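Local atomic coordinates of FOG-3 protein (Caenorhabditis elegans, PDB entry 5TD6), a protein that belongs to the BTG/Tob family, takes part in an RNA-binding multimer that specifies sperm fate in the nematode germline, and may act as a transcriptional corepressor. Residues 19-31 with 69-83. The protein carries 2 engineered substitutions. Numbering follows the deposited sequence.
Sequences HIPRRPVGIFGAE and SAEEAGVPPSDVLRL
Phe28 turns the edge of its ring to the backbone at Ala70: CD1 lies 3.6 Å from Ala70 N, which sits close to the ring plane. Ser69 CB and Val80 CG1 come up to the same ring obliquely. CG stands anti to the backbone N (chi1 168°), which brings the ring up to Ser69, Ala70 and Val80. Leu83 CD2 likewise comes obliquely to the His19 ring. Two carboxylates also meet here, Glu31 and Glu72, their planes 48° apart. Both side chains bend at chi2, and their aliphatic parts touch, Glu31 CG to Glu72 CB at 3.6 Å. The acids stay apart, with 4.2 Å between Glu31 OE1 and Glu72 OE1, a pairing of like charges that probably costs some energy. An alanine in place of Glu31 lacks the CG, CD and OE1 that lie against Glu72, and would probably leave the CB and CG of Glu72 without this packing partner. Ala73 fits its methyl against helix 22-41, CB 3.5 Å from Ile27 CG2 and 3.6 Å from Phe28 N. Farther along, Val75 splits its branches, CG2 to Pro24 CB and CG1 to Ile20 CG2. Ile20 also drives CD1 to Val80 CG2 (3.8 Å) and lays CG1 on Leu83 CD1 (3.6 Å), the latter two side chains crossing at a slant. The contact is thus largely apolar: within the BTG domain, the start of helix 22-41 and the loop before it pack on helices 65-71 and 77-83 and their connecting turn, while Val12 and Cys13 of helix 2-13, with Leu16 beyond it, also touch Phe28.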
loop_
_atom_site.group_PDB
_atom_site.type_symbol
_atom_site.label_atom_id
_atom_site.label_comp_id
_atom_site.label_asym_id
_atom_site.label_seq_id
_atom_site.Cartn_x
_atom_site.Cartn_y
_atom_site.Cartn_z
ATOM N N HIS B 19 -14.231 -1.253 -9.168
ATOM C CA HIS B 19 -14.741 -1.812 -10.411
ATOM C C HIS B 19 -15.156 -3.265 -10.218
ATOM O O HIS B 19 -15.868 -3.826 -11.034
ATOM C CB HIS B 19 -13.697 -1.699 -11.520
ATOM C CG HIS B 19 -13.166 -0.311 -11.702
ATOM N ND1 HIS B 19 -13.899 0.695 -12.294
ATOM C CD2 HIS B 19 -11.982 0.245 -11.341
ATOM C CE1 HIS B 19 -13.186 1.808 -12.305
ATOM N NE2 HIS B 19 -12.022 1.564 -11.722
ATOM N N ILE B 20 -14.673 -3.869 -9.140
ATOM C CA ILE B 20 -15.105 -5.193 -8.726
ATOM C C ILE B 20 -15.559 -5.004 -7.291
ATOM O O ILE B 20 -14.922 -4.257 -6.547
ATOM C CB ILE B 20 -13.967 -6.236 -8.861
ATOM C CG1 ILE B 20 -13.565 -6.400 -10.321
ATOM C CG2 ILE B 20 -14.352 -7.604 -8.287
ATOM C CD1 ILE B 20 -12.410 -7.345 -10.512
ATOM N N PRO B 21 -16.687 -5.626 -6.902
ATOM C CA PRO B 21 -17.194 -5.401 -5.541
ATOM C C PRO B 21 -16.167 -5.779 -4.475
ATOM O O PRO B 21 -15.238 -6.537 -4.761
ATOM C CB PRO B 21 -18.441 -6.294 -5.473
ATOM C CG PRO B 21 -18.890 -6.412 -6.904
ATOM C CD PRO B 21 -17.625 -6.411 -7.728
ATOM N N ARG B 22 -16.325 -5.206 -3.283
ATOM C CA ARG B 22 -15.362 -5.286 -2.188
ATOM C C ARG B 22 -15.018 -6.716 -1.764
ATOM O O ARG B 22 -13.851 -7.066 -1.547
ATOM C CB ARG B 22 -15.920 -4.523 -0.977
ATOM C CG ARG B 22 -15.121 -4.673 0.317
ATOM C CD ARG B 22 -15.976 -4.389 1.560
ATOM N NE ARG B 22 -16.963 -3.326 1.344
ATOM C CZ ARG B 22 -18.282 -3.478 1.482
ATOM N NH1 ARG B 22 -18.792 -4.653 1.838
ATOM N NH2 ARG B 22 -19.101 -2.453 1.261
ATOM N N ARG B 23 -16.049 -7.541 -1.632
ATOM C CA ARG B 23 -15.862 -8.888 -1.108
ATOM C C ARG B 23 -15.052 -9.783 -2.061
ATOM O O ARG B 23 -14.100 -10.426 -1.620
ATOM C CB ARG B 23 -17.220 -9.518 -0.759
ATOM C CG ARG B 23 -17.915 -8.808 0.409
ATOM C CD ARG B 23 -19.429 -9.036 0.429
ATOM N NE ARG B 23 -20.064 -8.418 1.595
ATOM C CZ ARG B 23 -20.589 -7.193 1.610
ATOM N NH1 ARG B 23 -20.562 -6.440 0.516
ATOM N NH2 ARG B 23 -21.147 -6.720 2.721
ATOM N N PRO B 24 -15.398 -9.817 -3.362
ATOM C CA PRO B 24 -14.569 -10.634 -4.261
ATOM C C PRO B 24 -13.120 -10.139 -4.405
ATOM O O PRO B 24 -12.203 -10.967 -4.421
ATOM C CB PRO B 24 -15.296 -10.530 -5.612
ATOM C CG PRO B 24 -16.677 -10.138 -5.282
ATOM C CD PRO B 24 -16.577 -9.273 -4.064
ATOM N N VAL B 25 -12.923 -8.828 -4.538
ATOM C CA VAL B 25 -11.568 -8.266 -4.580
ATOM C C VAL B 25 -10.733 -8.741 -3.384
ATOM O O VAL B 25 -9.559 -9.100 -3.535
ATOM C CB VAL B 25 -11.575 -6.716 -4.593
ATOM C CG1 VAL B 25 -10.164 -6.173 -4.402
ATOM C CG2 VAL B 25 -12.140 -6.208 -5.889
ATOM N N GLY B 26 -11.344 -8.750 -2.201
ATOM C CA GLY B 26 -10.639 -9.169 -0.998
ATOM C C GLY B 26 -10.198 -10.618 -1.048
ATOM O O GLY B 26 -9.139 -10.998 -0.521
ATOM N N ILE B 27 -11.010 -11.438 -1.696
ATOM C CA ILE B 27 -10.759 -12.871 -1.756
ATOM C C ILE B 27 -9.749 -13.127 -2.866
ATOM O O ILE B 27 -8.896 -14.006 -2.769
ATOM C CB ILE B 27 -12.082 -13.656 -1.969
ATOM C CG1 ILE B 27 -12.970 -13.500 -0.734
ATOM C CG2 ILE B 27 -11.826 -15.136 -2.230
ATOM C CD1 ILE B 27 -14.366 -14.017 -0.903
ATOM N N PHE B 28 -9.835 -12.323 -3.916
ATOM C CA PHE B 28 -8.837 -12.368 -4.965
ATOM C C PHE B 28 -7.448 -12.035 -4.416
ATOM O O PHE B 28 -6.468 -12.706 -4.733
ATOM C CB PHE B 28 -9.210 -11.406 -6.080
ATOM C CG PHE B 28 -8.114 -11.174 -7.065
ATOM C CD1 PHE B 28 -7.918 -12.047 -8.128
ATOM C CD2 PHE B 28 -7.268 -10.081 -6.926
ATOM C CE1 PHE B 28 -6.905 -11.820 -9.058
ATOM C CE2 PHE B 28 -6.246 -9.850 -7.844
ATOM C CZ PHE B 28 -6.058 -10.719 -8.909
ATOM N N GLY B 29 -7.366 -11.000 -3.588
ATOM C CA GLY B 29 -6.079 -10.580 -3.069
ATOM C C GLY B 29 -5.499 -11.616 -2.121
ATOM O O GLY B 29 -4.285 -11.842 -2.075
ATOM N N ALA B 30 -6.373 -12.253 -1.351
ATOM C CA ALA B 30 -5.929 -13.277 -0.412
ATOM C C ALA B 30 -5.372 -14.474 -1.174
ATOM O O ALA B 30 -4.303 -14.982 -0.849
ATOM C CB ALA B 30 -7.064 -13.698 0.493
ATOM N N GLU B 31 -6.090 -14.898 -2.206
ATOM C CA GLU B 31 -5.657 -16.018 -3.040
ATOM C C GLU B 31 -4.359 -15.732 -3.790
ATOM O O GLU B 31 -3.475 -16.586 -3.876
ATOM C CB GLU B 31 -6.749 -16.386 -4.038
ATOM C CG GLU B 31 -7.879 -17.152 -3.411
ATOM C CD GLU B 31 -7.409 -18.479 -2.838
ATOM O OE1 GLU B 31 -6.751 -19.249 -3.570
ATOM O OE2 GLU B 31 -7.682 -18.738 -1.651
ATOM N N SER B 69 -6.391 -16.994 -9.528
ATOM C CA SER B 69 -6.810 -16.300 -8.306
ATOM C C SER B 69 -8.228 -15.760 -8.428
ATOM O O SER B 69 -8.982 -15.770 -7.452
ATOM C CB SER B 69 -5.859 -15.157 -7.962
ATOM O OG SER B 69 -4.610 -15.678 -7.534
ATOM N N ALA B 70 -8.577 -15.287 -9.624
ATOM C CA ALA B 70 -9.927 -14.826 -9.919
ATOM C C ALA B 70 -10.942 -15.962 -9.738
ATOM O O ALA B 70 -11.920 -15.830 -8.994
ATOM C CB ALA B 70 -9.995 -14.272 -11.337
ATOM N N GLU B 71 -10.689 -17.072 -10.427
ATOM C CA GLU B 71 -11.494 -18.286 -10.321
ATOM C C GLU B 71 -11.764 -18.650 -8.865
ATOM O O GLU B 71 -12.910 -18.878 -8.479
ATOM C CB GLU B 71 -10.787 -19.443 -11.039
ATOM C CG GLU B 71 -11.592 -20.728 -11.148
ATOM C CD GLU B 71 -10.710 -21.966 -11.106
ATOM O OE1 GLU B 71 -10.390 -22.517 -12.178
ATOM O OE2 GLU B 71 -10.325 -22.387 -9.991
ATOM N N GLU B 72 -10.712 -18.669 -8.051
ATOM C CA GLU B 72 -10.829 -19.052 -6.641
ATOM C C GLU B 72 -11.701 -18.092 -5.836
ATOM O O GLU B 72 -12.087 -18.398 -4.709
ATOM C CB GLU B 72 -9.441 -19.140 -5.986
ATOM C CG GLU B 72 -8.681 -20.434 -6.245
ATOM C CD GLU B 72 -9.442 -21.666 -5.788
ATOM O OE1 GLU B 72 -9.986 -21.655 -4.659
ATOM O OE2 GLU B 72 -9.509 -22.642 -6.570
ATOM N N ALA B 73 -12.001 -16.932 -6.409
ATOM C CA ALA B 73 -12.728 -15.892 -5.688
ATOM C C ALA B 73 -14.125 -15.667 -6.260
ATOM O O ALA B 73 -14.805 -14.700 -5.904
ATOM C CB ALA B 73 -11.932 -14.583 -5.708
ATOM N N GLY B 74 -14.543 -16.550 -7.160
ATOM C CA GLY B 74 -15.867 -16.462 -7.750
ATOM C C GLY B 74 -15.975 -15.425 -8.849
ATOM O O GLY B 74 -16.964 -15.370 -9.582
ATOM N N VAL B 75 -14.944 -14.598 -8.965
ATOM C CA VAL B 75 -14.910 -13.570 -9.990
ATOM C C VAL B 75 -14.568 -14.175 -11.339
ATOM O O VAL B 75 -13.516 -14.804 -11.477
ATOM C CB VAL B 75 -13.872 -12.485 -9.661
ATOM C CG1 VAL B 75 -14.307 -11.146 -10.235
ATOM C CG2 VAL B 75 -13.667 -12.396 -8.157
ATOM N N PRO B 76 -15.454 -13.998 -12.329
ATOM C CA PRO B 76 -15.134 -14.364 -13.713
ATOM C C PRO B 76 -13.775 -13.804 -14.125
ATOM O O PRO B 76 -13.590 -12.587 -14.116
ATOM C CB PRO B 76 -16.261 -13.720 -14.523
ATOM C CG PRO B 76 -17.402 -13.633 -13.572
ATOM C CD PRO B 76 -16.798 -13.405 -12.209
ATOM N N PRO B 77 -12.825 -14.687 -14.455
ATOM C CA PRO B 77 -11.468 -14.292 -14.847
ATOM C C PRO B 77 -11.430 -13.179 -15.897
ATOM O O PRO B 77 -10.463 -12.413 -15.933
ATOM C CB PRO B 77 -10.886 -15.593 -15.398
ATOM C CG PRO B 77 -11.549 -16.642 -14.564
ATOM C CD PRO B 77 -12.955 -16.152 -14.336
ATOM N N SER B 78 -12.467 -13.079 -16.726
ATOM C CA SER B 78 -12.511 -12.022 -17.729
ATOM C C SER B 78 -12.647 -10.658 -17.052
ATOM O O SER B 78 -12.055 -9.683 -17.495
ATOM C CB SER B 78 -13.654 -12.252 -18.717
ATOM O OG SER B 78 -14.903 -12.125 -18.068
ATOM N N ASP B 79 -13.398 -10.598 -15.956
ATOM C CA ASP B 79 -13.563 -9.349 -15.226
ATOM C C ASP B 79 -12.230 -8.772 -14.772
ATOM O O ASP B 79 -12.020 -7.553 -14.835
ATOM C CB ASP B 79 -14.460 -9.533 -14.006
ATOM C CG ASP B 79 -15.901 -9.767 -14.372
ATOM O OD1 ASP B 79 -16.270 -9.551 -15.549
ATOM O OD2 ASP B 79 -16.668 -10.155 -13.467
ATOM N N VAL B 80 -11.338 -9.639 -14.299
ATOM C CA VAL B 80 -10.024 -9.197 -13.853
ATOM C C VAL B 80 -9.086 -8.974 -15.028
ATOM O O VAL B 80 -8.361 -7.971 -15.061
ATOM C CB VAL B 80 -9.383 -10.197 -12.876
ATOM C CG1 VAL B 80 -7.903 -9.911 -12.727
ATOM C CG2 VAL B 80 -10.072 -10.120 -11.527
ATOM N N LEU B 81 -9.110 -9.898 -15.988
ATOM C CA LEU B 81 -8.309 -9.782 -17.206
ATOM C C LEU B 81 -8.435 -8.407 -17.853
ATOM O O LEU B 81 -7.432 -7.791 -18.222
ATOM C CB LEU B 81 -8.717 -10.857 -18.218
ATOM C CG LEU B 81 -8.238 -10.630 -19.660
ATOM C CD1 LEU B 81 -6.789 -11.076 -19.829
ATOM C CD2 LEU B 81 -9.151 -11.316 -20.678
ATOM N N ARG B 82 -9.664 -7.915 -17.973
ATOM C CA ARG B 82 -9.879 -6.647 -18.656
ATOM C C ARG B 82 -9.381 -5.443 -17.832
ATOM O O ARG B 82 -8.934 -4.451 -18.409
ATOM C CB ARG B 82 -11.358 -6.470 -19.022
ATOM C CG ARG B 82 -12.323 -6.408 -17.854
ATOM C CD ARG B 82 -13.755 -6.115 -18.318
ATOM N NE ARG B 82 -14.727 -6.471 -17.285
ATOM C CZ ARG B 82 -15.158 -5.645 -16.334
ATOM N NH1 ARG B 82 -14.713 -4.394 -16.278
ATOM N NH2 ARG B 82 -16.041 -6.068 -15.440
ATOM N N LEU B 83 -9.437 -5.532 -16.501
ATOM C CA LEU B 83 -9.068 -4.393 -15.651
ATOM C C LEU B 83 -7.553 -4.248 -15.415
ATOM O O LEU B 83 -7.071 -3.167 -15.074
ATOM C CB LEU B 83 -9.787 -4.486 -14.303
ATOM C CG LEU B 83 -11.312 -4.367 -14.349
ATOM C CD1 LEU B 83 -11.915 -4.639 -12.979
ATOM C CD2 LEU B 83 -11.734 -2.994 -14.853
#